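Local coordinates for protein bifunctional pinoresinol-lariciresinol reductase 1 (PDB 1QYD) that reduces pinoresinol enantioselectively to lariciresinol and then to secoisolariciresinol in lignan biosynthesis, taking the 4R-hydride from NADPH, at residues T217-P222 against Y282-G287; R221-I226 against E292-Y297; W236-E241 against T304-L309. All coordinates share one frame; numbering follows the deposited sequence.

Contact 1: T217-P222 against Y282-G287; sequences TMYIRP and YNFEIG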
loop_
_atom_site.group_PDB
_atom_site.type_symbol
_atom_site.label_atom_id
_atom_site.label_comp_id
_atom_site.label_asym_id
_atom_site.label_seq_id
_atom_site.Cartn_x
_atom_site.Cartn_y
_atom_site.Cartn_z
ATOM N N THR A 217 6.200 0.414 25.936
ATOM C CA THR A 217 5.399 1.377 25.162
ATOM C C THR A 217 5.223 2.608 26.044
ATOM O O THR A 217 4.942 2.478 27.236
ATOM C CB THR A 217 4.001 0.810 24.768
ATOM O OG1 THR A 217 4.228 -0.392 24.003
ATOM C CG2 THR A 217 3.192 1.778 23.912
ATOM N N MET A 218 5.455 3.814 25.501
ATOM C CA MET A 218 5.350 5.040 26.272
ATOM C C MET A 218 4.114 5.772 25.840
ATOM O O MET A 218 4.073 6.305 24.736
ATOM C CB MET A 218 6.556 5.949 26.048
ATOM C CG MET A 218 6.434 7.123 26.991
ATOM S SD MET A 218 7.485 8.497 26.515
ATOM C CE MET A 218 8.288 8.561 28.055
ATOM N N TYR A 219 3.096 5.768 26.695
ATOM C CA TYR A 219 1.843 6.476 26.457
ATOM C C TYR A 219 1.947 7.902 26.995
ATOM O O TYR A 219 2.538 8.146 28.045
ATOM C CB TYR A 219 0.687 5.767 27.161
ATOM C CG TYR A 219 0.356 4.357 26.675
ATOM C CD1 TYR A 219 -0.197 4.164 25.414
ATOM C CD2 TYR A 219 0.591 3.244 27.487
ATOM C CE1 TYR A 219 -0.511 2.872 24.975
ATOM C CE2 TYR A 219 0.282 1.956 27.053
ATOM C CZ TYR A 219 -0.269 1.775 25.799
ATOM O OH TYR A 219 -0.593 0.505 25.362
ATOM N N ILE A 220 1.475 8.914 26.274
ATOM C CA ILE A 220 1.414 10.250 26.845
ATOM C C ILE A 220 -0.096 10.337 27.054
ATOM O O ILE A 220 -0.914 10.173 26.127
ATOM C CB ILE A 220 1.903 11.313 25.861
ATOM C CG1 ILE A 220 3.239 10.977 25.206
ATOM C CG2 ILE A 220 2.061 12.575 26.689
ATOM C CD1 ILE A 220 3.949 12.098 24.425
ATOM N N ARG A 221 -0.427 10.453 28.356
ATOM C CA ARG A 221 -1.815 10.481 28.818
ATOM C C ARG A 221 -2.017 11.623 29.774
ATOM O O ARG A 221 -2.360 11.341 30.925
ATOM C CB ARG A 221 -2.188 9.159 29.537
ATOM C CG ARG A 221 -2.765 8.130 28.609
ATOM C CD ARG A 221 -3.215 6.883 29.317
ATOM N NE ARG A 221 -3.867 6.037 28.322
ATOM C CZ ARG A 221 -4.332 4.807 28.581
ATOM N NH1 ARG A 221 -4.248 4.212 29.777
ATOM N NH2 ARG A 221 -4.944 4.172 27.599
ATOM N N PRO A 222 -1.799 12.914 29.428
ATOM C CA PRO A 222 -1.555 13.972 30.400
ATOM C C PRO A 222 -2.881 14.137 31.074
ATOM O O PRO A 222 -3.900 14.232 30.392
ATOM C CB PRO A 222 -1.174 15.176 29.653
ATOM C CG PRO A 222 -0.887 14.639 28.288
ATOM C CD PRO A 222 -1.869 13.491 28.101
ATOM N N TYR A 282 -8.194 5.853 25.485
ATOM C CA TYR A 282 -8.222 5.673 26.919
ATOM C C TYR A 282 -8.990 4.431 27.354
ATOM O O TYR A 282 -8.960 4.117 28.540
ATOM C CB TYR A 282 -8.858 6.879 27.593
ATOM C CG TYR A 282 -8.231 7.098 28.959
ATOM C CD1 TYR A 282 -7.023 7.776 29.031
ATOM C CD2 TYR A 282 -8.780 6.575 30.131
ATOM C CE1 TYR A 282 -6.355 7.921 30.248
ATOM C CE2 TYR A 282 -8.117 6.712 31.358
ATOM C CZ TYR A 282 -6.899 7.384 31.409
ATOM O OH TYR A 282 -6.194 7.498 32.596
ATOM N N ASN A 283 -9.665 3.657 26.489
ATOM C CA ASN A 283 -10.418 2.474 26.886
ATOM C C ASN A 283 -9.583 1.254 27.302
ATOM O O ASN A 283 -9.997 0.100 27.097
ATOM C CB ASN A 283 -11.365 2.066 25.740
ATOM C CG ASN A 283 -10.787 1.360 24.496
ATOM O OD1 ASN A 283 -9.586 1.384 24.222
ATOM N ND2 ASN A 283 -11.605 0.695 23.682
ATOM N N PHE A 284 -8.387 1.442 27.889
ATOM C CA PHE A 284 -7.571 0.308 28.307
ATOM C C PHE A 284 -6.514 0.679 29.329
ATOM O O PHE A 284 -6.102 1.818 29.566
ATOM C CB PHE A 284 -6.870 -0.359 27.084
ATOM C CG PHE A 284 -5.988 0.611 26.327
ATOM C CD1 PHE A 284 -6.526 1.296 25.248
ATOM C CD2 PHE A 284 -4.693 0.869 26.763
ATOM C CE1 PHE A 284 -5.756 2.261 24.609
ATOM C CE2 PHE A 284 -3.934 1.828 26.123
ATOM C CZ PHE A 284 -4.459 2.532 25.043
ATOM N N GLU A 285 -6.027 -0.455 29.799
ATOM C CA GLU A 285 -5.021 -0.588 30.818
ATOM C C GLU A 285 -3.664 -0.156 30.384
ATOM O O GLU A 285 -3.372 -0.198 29.189
ATOM C CB GLU A 285 -4.972 -2.055 31.260
ATOM C CG GLU A 285 -5.281 -3.148 30.198
ATOM C CD GLU A 285 -4.344 -3.289 28.999
ATOM O OE1 GLU A 285 -4.803 -3.672 27.917
ATOM O OE2 GLU A 285 -3.146 -3.038 29.151
ATOM N N ILE A 286 -2.814 0.284 31.302
ATOM C CA ILE A 286 -1.450 0.468 30.861
ATOM C C ILE A 286 -0.842 -0.838 31.321
ATOM O O ILE A 286 -0.669 -1.718 30.466
ATOM C CB ILE A 286 -0.784 1.745 31.502
ATOM C CG1 ILE A 286 -1.293 2.908 30.666
ATOM C CG2 ILE A 286 0.756 1.777 31.457
ATOM C CD1 ILE A 286 -0.777 4.290 31.043
ATOM N N GLY A 287 -0.606 -1.007 32.639
ATOM C CA GLY A 287 0.031 -2.194 33.205
ATOM C C GLY A 287 1.367 -2.547 32.547
ATOM O O GLY A 287 2.002 -1.700 31.925
#

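Contact 2: R221-I226 against E292-Y297; sequences RPPMNI and EATKLY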
loop_
_atom_site.group_PDB
_atom_site.type_symbol
_atom_site.label_atom_id
_atom_site.label_comp_id
_atom_site.label_asym_id
_atom_site.label_seq_id
_atom_site.Cartn_x
_atom_site.Cartn_y
_atom_site.Cartn_z
ATOM N N ARG A 221 -0.427 10.453 28.356
ATOM C CA ARG A 221 -1.815 10.481 28.818
ATOM C C ARG A 221 -2.017 11.623 29.774
ATOM O O ARG A 221 -2.360 11.341 30.925
ATOM C CB ARG A 221 -2.188 9.159 29.537
ATOM C CG ARG A 221 -2.765 8.130 28.609
ATOM C CD ARG A 221 -3.215 6.883 29.317
ATOM N NE ARG A 221 -3.867 6.037 28.322
ATOM C CZ ARG A 221 -4.332 4.807 28.581
ATOM N NH1 ARG A 221 -4.248 4.212 29.777
ATOM N NH2 ARG A 221 -4.944 4.172 27.599
ATOM N N PRO A 222 -1.799 12.914 29.428
ATOM C CA PRO A 222 -1.555 13.972 30.400
ATOM C C PRO A 222 -2.881 14.137 31.074
ATOM O O PRO A 222 -3.900 14.232 30.392
ATOM C CB PRO A 222 -1.174 15.176 29.653
ATOM C CG PRO A 222 -0.887 14.639 28.288
ATOM C CD PRO A 222 -1.869 13.491 28.101
ATOM N N PRO A 223 -2.897 14.039 32.408
ATOM C CA PRO A 223 -4.126 13.875 33.194
ATOM C C PRO A 223 -5.251 14.843 32.782
ATOM O O PRO A 223 -6.357 14.435 32.403
ATOM C CB PRO A 223 -3.622 14.057 34.604
ATOM C CG PRO A 223 -2.150 13.659 34.561
ATOM C CD PRO A 223 -1.710 14.232 33.251
ATOM N N MET A 224 -4.864 16.130 32.739
ATOM C CA MET A 224 -5.747 17.244 32.404
ATOM C C MET A 224 -6.399 17.223 31.021
ATOM O O MET A 224 -7.518 17.734 30.839
ATOM C CB MET A 224 -4.990 18.568 32.541
ATOM C CG MET A 224 -4.821 18.952 34.002
ATOM S SD MET A 224 -4.268 20.655 34.308
ATOM C CE MET A 224 -5.799 21.498 33.996
ATOM N N ASN A 225 -5.688 16.621 30.060
ATOM C CA ASN A 225 -6.171 16.549 28.709
ATOM C C ASN A 225 -6.799 15.212 28.415
ATOM O O ASN A 225 -6.778 14.818 27.251
ATOM C CB ASN A 225 -5.045 16.791 27.734
ATOM C CG ASN A 225 -4.254 18.074 27.948
ATOM O OD1 ASN A 225 -4.335 18.741 28.991
ATOM N ND2 ASN A 225 -3.451 18.401 26.925
ATOM N N ILE A 226 -7.352 14.440 29.387
ATOM C CA ILE A 226 -8.114 13.238 29.006
ATOM C C ILE A 226 -9.586 13.679 28.924
ATOM O O ILE A 226 -10.451 13.519 29.806
ATOM C CB ILE A 226 -7.972 12.117 30.032
ATOM C CG1 ILE A 226 -6.511 11.751 30.287
ATOM C CG2 ILE A 226 -8.764 10.934 29.466
ATOM C CD1 ILE A 226 -6.204 11.041 31.616
ATOM N N GLU A 292 3.761 5.677 31.289
ATOM C CA GLU A 292 3.099 6.931 30.956
ATOM C C GLU A 292 4.163 8.039 30.947
ATOM O O GLU A 292 4.909 8.210 31.915
ATOM C CB GLU A 292 2.029 7.240 32.002
ATOM C CG GLU A 292 0.945 8.262 31.631
ATOM C CD GLU A 292 1.291 9.751 31.628
ATOM O OE1 GLU A 292 1.510 10.319 30.553
ATOM O OE2 GLU A 292 1.306 10.341 32.706
ATOM N N ALA A 293 4.222 8.848 29.887
ATOM C CA ALA A 293 5.217 9.882 29.745
ATOM C C ALA A 293 5.241 10.970 30.781
ATOM O O ALA A 293 6.312 11.432 31.152
ATOM C CB ALA A 293 5.057 10.536 28.411
ATOM N N THR A 294 4.060 11.338 31.286
ATOM C CA THR A 294 3.893 12.428 32.255
ATOM C C THR A 294 4.181 12.042 33.690
ATOM O O THR A 294 4.657 12.894 34.440
ATOM C CB THR A 294 2.481 12.974 32.123
ATOM O OG1 THR A 294 2.392 13.291 30.740
ATOM C CG2 THR A 294 2.142 14.156 33.011
ATOM N N LYS A 295 3.920 10.785 34.087
ATOM C CA LYS A 295 4.303 10.255 35.395
ATOM C C LYS A 295 5.824 10.306 35.567
ATOM O O LYS A 295 6.341 10.864 36.541
ATOM C CB LYS A 295 3.872 8.785 35.566
ATOM C CG LYS A 295 2.478 8.430 36.091
ATOM C CD LYS A 295 2.287 6.906 35.989
ATOM C CE LYS A 295 0.883 6.491 36.473
ATOM N NZ LYS A 295 0.617 5.057 36.408
ATOM N N LEU A 296 6.531 9.722 34.581
ATOM C CA LEU A 296 7.992 9.658 34.505
ATOM C C LEU A 296 8.693 11.005 34.530
ATOM O O LEU A 296 9.679 11.209 35.249
ATOM C CB LEU A 296 8.431 8.972 33.231
ATOM C CG LEU A 296 8.230 7.500 33.021
ATOM C CD1 LEU A 296 8.088 7.227 31.530
ATOM C CD2 LEU A 296 9.374 6.760 33.674
ATOM N N TYR A 297 8.185 11.947 33.726
ATOM C CA TYR A 297 8.845 13.229 33.664
ATOM C C TYR A 297 7.859 14.231 34.217
ATOM O O TYR A 297 7.174 14.928 33.466
ATOM C CB TYR A 297 9.239 13.511 32.200
ATOM C CG TYR A 297 9.921 12.304 31.605
ATOM C CD1 TYR A 297 11.140 11.829 32.104
ATOM C CD2 TYR A 297 9.241 11.578 30.641
ATOM C CE1 TYR A 297 11.654 10.610 31.642
ATOM C CE2 TYR A 297 9.754 10.369 30.183
ATOM C CZ TYR A 297 10.950 9.883 30.676
ATOM O OH TYR A 297 11.435 8.681 30.188
#

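Contact 3: W236-E241 against T304-L309; sequences WERLSE and TMDSYL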
loop_
_atom_site.group_PDB
_atom_site.type_symbol
_atom_site.label_atom_id
_atom_site.label_comp_id
_atom_site.label_asym_id
_atom_site.label_seq_id
_atom_site.Cartn_x
_atom_site.Cartn_y
_atom_site.Cartn_z
ATOM N N TRP A 236 -13.627 25.749 23.867
ATOM C CA TRP A 236 -13.728 26.750 22.811
ATOM C C TRP A 236 -14.853 27.700 23.171
ATOM O O TRP A 236 -14.680 28.918 23.166
ATOM C CB TRP A 236 -14.068 26.188 21.405
ATOM C CG TRP A 236 -13.800 27.254 20.310
ATOM C CD1 TRP A 236 -12.667 28.035 20.356
ATOM C CD2 TRP A 236 -14.574 27.585 19.229
ATOM N NE1 TRP A 236 -12.714 28.845 19.337
ATOM C CE2 TRP A 236 -13.827 28.610 18.645
ATOM C CE3 TRP A 236 -15.772 27.208 18.646
ATOM C CZ2 TRP A 236 -14.242 29.274 17.488
ATOM C CZ3 TRP A 236 -16.200 27.873 17.485
ATOM C CH2 TRP A 236 -15.453 28.896 16.900
ATOM N N GLU A 237 -15.999 27.111 23.531
ATOM C CA GLU A 237 -17.164 27.863 23.931
ATOM C C GLU A 237 -16.757 28.806 25.027
ATOM O O GLU A 237 -16.848 30.015 24.803
ATOM C CB GLU A 237 -18.251 26.922 24.407
ATOM C CG GLU A 237 -19.061 26.507 23.203
ATOM C CD GLU A 237 -20.029 25.356 23.352
ATOM O OE1 GLU A 237 -20.463 24.908 22.303
ATOM O OE2 GLU A 237 -20.350 24.896 24.456
ATOM N N ARG A 238 -16.153 28.271 26.098
ATOM C CA ARG A 238 -15.698 29.106 27.205
ATOM C C ARG A 238 -14.724 30.210 26.772
ATOM O O ARG A 238 -14.679 31.271 27.405
ATOM C CB ARG A 238 -15.033 28.225 28.268
ATOM C CG ARG A 238 -14.572 28.986 29.502
ATOM C CD ARG A 238 -13.495 28.273 30.335
ATOM N NE ARG A 238 -12.115 28.417 29.827
ATOM C CZ ARG A 238 -11.354 29.533 29.979
ATOM N NH1 ARG A 238 -11.799 30.646 30.607
ATOM N NH2 ARG A 238 -10.092 29.520 29.534
ATOM N N LEU A 239 -14.003 30.016 25.653
ATOM C CA LEU A 239 -12.945 30.930 25.244
ATOM C C LEU A 239 -13.342 32.013 24.271
ATOM O O LEU A 239 -13.042 33.196 24.452
ATOM C CB LEU A 239 -11.807 30.108 24.656
ATOM C CG LEU A 239 -10.565 29.773 25.470
ATOM C CD1 LEU A 239 -10.926 29.030 26.721
ATOM C CD2 LEU A 239 -9.662 28.892 24.641
ATOM N N SER A 240 -14.005 31.568 23.208
ATOM C CA SER A 240 -14.493 32.460 22.176
ATOM C C SER A 240 -15.667 33.310 22.696
ATOM O O SER A 240 -15.946 34.430 22.251
ATOM C CB SER A 240 -14.905 31.600 20.958
ATOM O OG SER A 240 -15.902 30.616 21.229
ATOM N N GLU A 241 -16.307 32.735 23.725
ATOM C CA GLU A 241 -17.489 33.220 24.411
ATOM C C GLU A 241 -18.650 33.113 23.448
ATOM O O GLU A 241 -19.319 34.089 23.111
ATOM C CB GLU A 241 -17.316 34.676 24.864
ATOM C CG GLU A 241 -16.190 34.881 25.854
ATOM C CD GLU A 241 -16.056 36.338 26.213
ATOM O OE1 GLU A 241 -16.470 36.701 27.308
ATOM O OE2 GLU A 241 -15.548 37.103 25.398
ATOM N N THR A 304 -2.277 22.412 28.334
ATOM C CA THR A 304 -3.677 22.023 28.447
ATOM C C THR A 304 -4.408 22.524 27.197
ATOM O O THR A 304 -3.887 23.381 26.465
ATOM C CB THR A 304 -4.238 22.631 29.761
ATOM O OG1 THR A 304 -4.307 24.053 29.687
ATOM C CG2 THR A 304 -3.312 22.273 30.908
ATOM N N MET A 305 -5.598 21.977 26.891
ATOM C CA MET A 305 -6.340 22.420 25.714
ATOM C C MET A 305 -6.976 23.812 25.851
ATOM O O MET A 305 -7.508 24.393 24.924
ATOM C CB MET A 305 -7.385 21.378 25.413
ATOM C CG MET A 305 -6.740 20.029 25.277
ATOM S SD MET A 305 -5.333 20.208 24.167
ATOM C CE MET A 305 -6.321 20.221 22.723
ATOM N N ASP A 306 -6.911 24.368 27.046
ATOM C CA ASP A 306 -7.326 25.695 27.418
ATOM C C ASP A 306 -6.193 26.564 26.943
ATOM O O ASP A 306 -6.390 27.446 26.125
ATOM C CB ASP A 306 -7.490 25.748 28.938
ATOM C CG ASP A 306 -8.651 24.898 29.474
ATOM O OD1 ASP A 306 -8.579 23.662 29.469
ATOM O OD2 ASP A 306 -9.659 25.484 29.879
ATOM N N SER A 307 -4.971 26.306 27.378
ATOM C CA SER A 307 -3.845 27.098 26.937
ATOM C C SER A 307 -3.473 26.918 25.460
ATOM O O SER A 307 -3.000 27.863 24.822
ATOM C CB SER A 307 -2.730 26.750 27.891
ATOM O OG SER A 307 -3.210 27.004 29.214
ATOM N N TYR A 308 -3.712 25.732 24.887
ATOM C CA TYR A 308 -3.537 25.493 23.460
ATOM C C TYR A 308 -4.643 26.196 22.666
ATOM O O TYR A 308 -4.350 26.869 21.674
ATOM C CB TYR A 308 -3.579 24.001 23.154
ATOM C CG TYR A 308 -3.102 23.658 21.743
ATOM C CD1 TYR A 308 -1.759 23.384 21.546
ATOM C CD2 TYR A 308 -3.970 23.625 20.641
ATOM C CE1 TYR A 308 -1.266 23.087 20.285
ATOM C CE2 TYR A 308 -3.476 23.319 19.361
ATOM C CZ TYR A 308 -2.118 23.054 19.200
ATOM O OH TYR A 308 -1.586 22.752 17.960
ATOM N N LEU A 309 -5.931 26.080 23.051
ATOM C CA LEU A 309 -6.995 26.803 22.361
ATOM C C LEU A 309 -6.963 28.323 22.607
ATOM O O LEU A 309 -7.369 29.093 21.739
ATOM C CB LEU A 309 -8.347 26.146 22.757
ATOM C CG LEU A 309 -8.636 24.810 22.021
ATOM C CD1 LEU A 309 -9.705 24.034 22.735
ATOM C CD2 LEU A 309 -9.176 25.064 20.621
#

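Contact 1: T217-P222 against Y282-G287
Arg221 runs its guanidinium between the rings of Tyr282 and Phe284. The chain is extended from CG to NE (chi2 -176°, chi3 175°), carrying the charged group across to the loop 282-287. Arg221 CD lies 3.4 Å from Tyr282 CE1, and one face of the guanidinium is turned to that ring: Arg221 CZ stands 4.4 Å from the Tyr282 centroid, over the ring face, a cation-pi contact. A second, off-centre cation-pi contact is made with Phe284, whose ring is tilted 41° from the guanidinium plane and meets Arg221 NH2 over one face, toward the rim. The same phenylalanine offers its carbonyl: Arg221 NH1 donates to Phe284 O at 3.0 Å and Arg221 NH2 to that same oxygen at 3.3 Å, an end-on, two-nitrogen grip on one acceptor lying in the guanidinium plane. NH2 is also bonded to the carbonyl of Leu281. On the strand side, the Tyr219 ring meets Phe284 obliquely, Tyr219 CZ 3.7 Å from Phe284 CE2, and lays Tyr219 CD2 3.7 Å from Ile286 CG1, which also packs on Arg221 NH1. An arginine held between two aromatic rings by cation-pi contacts and by a shared backbone carbonyl thus ties the loop leading into strand 290-292 to the end of strand 217-219, which lies between parallel strands 154-156 and 290-292, while Arg221 also packs on Ile193 of strand 191-195.

Contact 2: R221-I226 against E292-Y297
Arg221 and Pro222 pass the start of helix 293-296 with CA atoms 6.4 Å apart for Arg221 and Glu292 and 6.0 Å for Pro222 and Thr294, and the link between the two backbones is a side chain: Arg221 N donates to Glu292 OE1 at 2.9 Å, nearly straight at 167°. This donor approaches from above the carboxylate plane. Glu292 sits at the N-cap position, and its chain bends at chi2 (-76°), folding the carboxylate back over the first turn of the helix. There Glu292 OE1 also accepts from Thr294 N at 2.8 Å, again from out of the plane, and Thr294 OG1 donates at 3.1 Å into the syn lone pair of Glu292 OE1, on the side of the other carboxylate oxygen. One buried oxygen is thus held by three donors, which would fix the rotation of the carboxylate; OE2 adds a weak capping bond from Lys295 N. The backbone N-H groups at the helix start probably stabilise the negative charge. With an alanine here instead of Glu292, Arg221 N, Thr294 N and Thr294 OG1 would probably lose the oxygen they share and the first turn of the helix its cap. Around the carboxylate the packing is apolar and light: Arg221 CB rests 3.9 Å from Glu292 CG, while the CG2 methyl of Thr294 meets CD of the Pro223 ring, also at 3.9 Å. The guanidinium of Arg221 leads away from this helix to the carbonyl of Phe284. Beyond Pro222 the chain makes a short 3-10 turn at 223-224, and Asn225 N bonds back to Pro222 O. The arrangement is a side-chain N-cap at a strand-to-helix junction, strand 290-292 running straight into helix 293-296, with the cap extended to bind the chain leaving the neighbouring parallel strand 217-219.

Contact 3: W236-E241 against T304-L309
Leu309, Leu239 and Asp306 carry most of this contact, in which the last turns of helix 229-241 pass helix 305-309. Leu239 points toward the other helix and sets CD2 3.6 Å from CB of Leu309, the two side chains crossing at about a right angle. Leu239 CD2 also lies 3.4 Å from Leu309 C and 3.9 Å from Asp306 O, so this methyl rests as much on backbone as on side chain. Leu309, with CG anti to its carbonyl carbon, places CD1 4.4 Å from Trp236 N, a looser contact. It also packs on Ile235 and Val232, about one and two turns before Leu239 in the same helix. At the rim Arg238 bends at chi3 (81°), which brings Arg238 NE to 3.8 Å from Asp306 OD2: a long salt bridge, with the guanidinium and carboxylate planes only 22° apart and Arg238 itself exposed. No hydrogen bond joins the two segments. The short segments' axes approach to 10.2 Å and cross at -41°, and Leu239 bridges this spacing to both the side chain and the backbone of the other helix. This is plain helix-helix packing with a charged rim, joining the helix near the C-terminus of this NmrA-type reductase to helix 229-241, away from the cofactor and substrate sites.

In the fold
Contacts 1 and 2 adjoin, their centres 9 Å apart, and share Arg221 and Pro222: the side chain of Arg221 serves the loop 282-287, its backbone N-H the cap of helix 293-296. A probable hydrogen bond of 2.6 Å from Ala293 N to Tyr219 O also ties them. Contact 3 lies about 20 Å from contact 2, centre to centre, yet their segments touch where Asn225 OD1 comes 3.4 Å from Thr304 CA. Contacts 1 and 3 do not touch, their nearest atoms being about 7 Å apart. Contact 1 is nearest the cofactor region: the side chain of Tyr219 lies about 7 Å from that of Arg142, an inferred NADP(+)-binding residue.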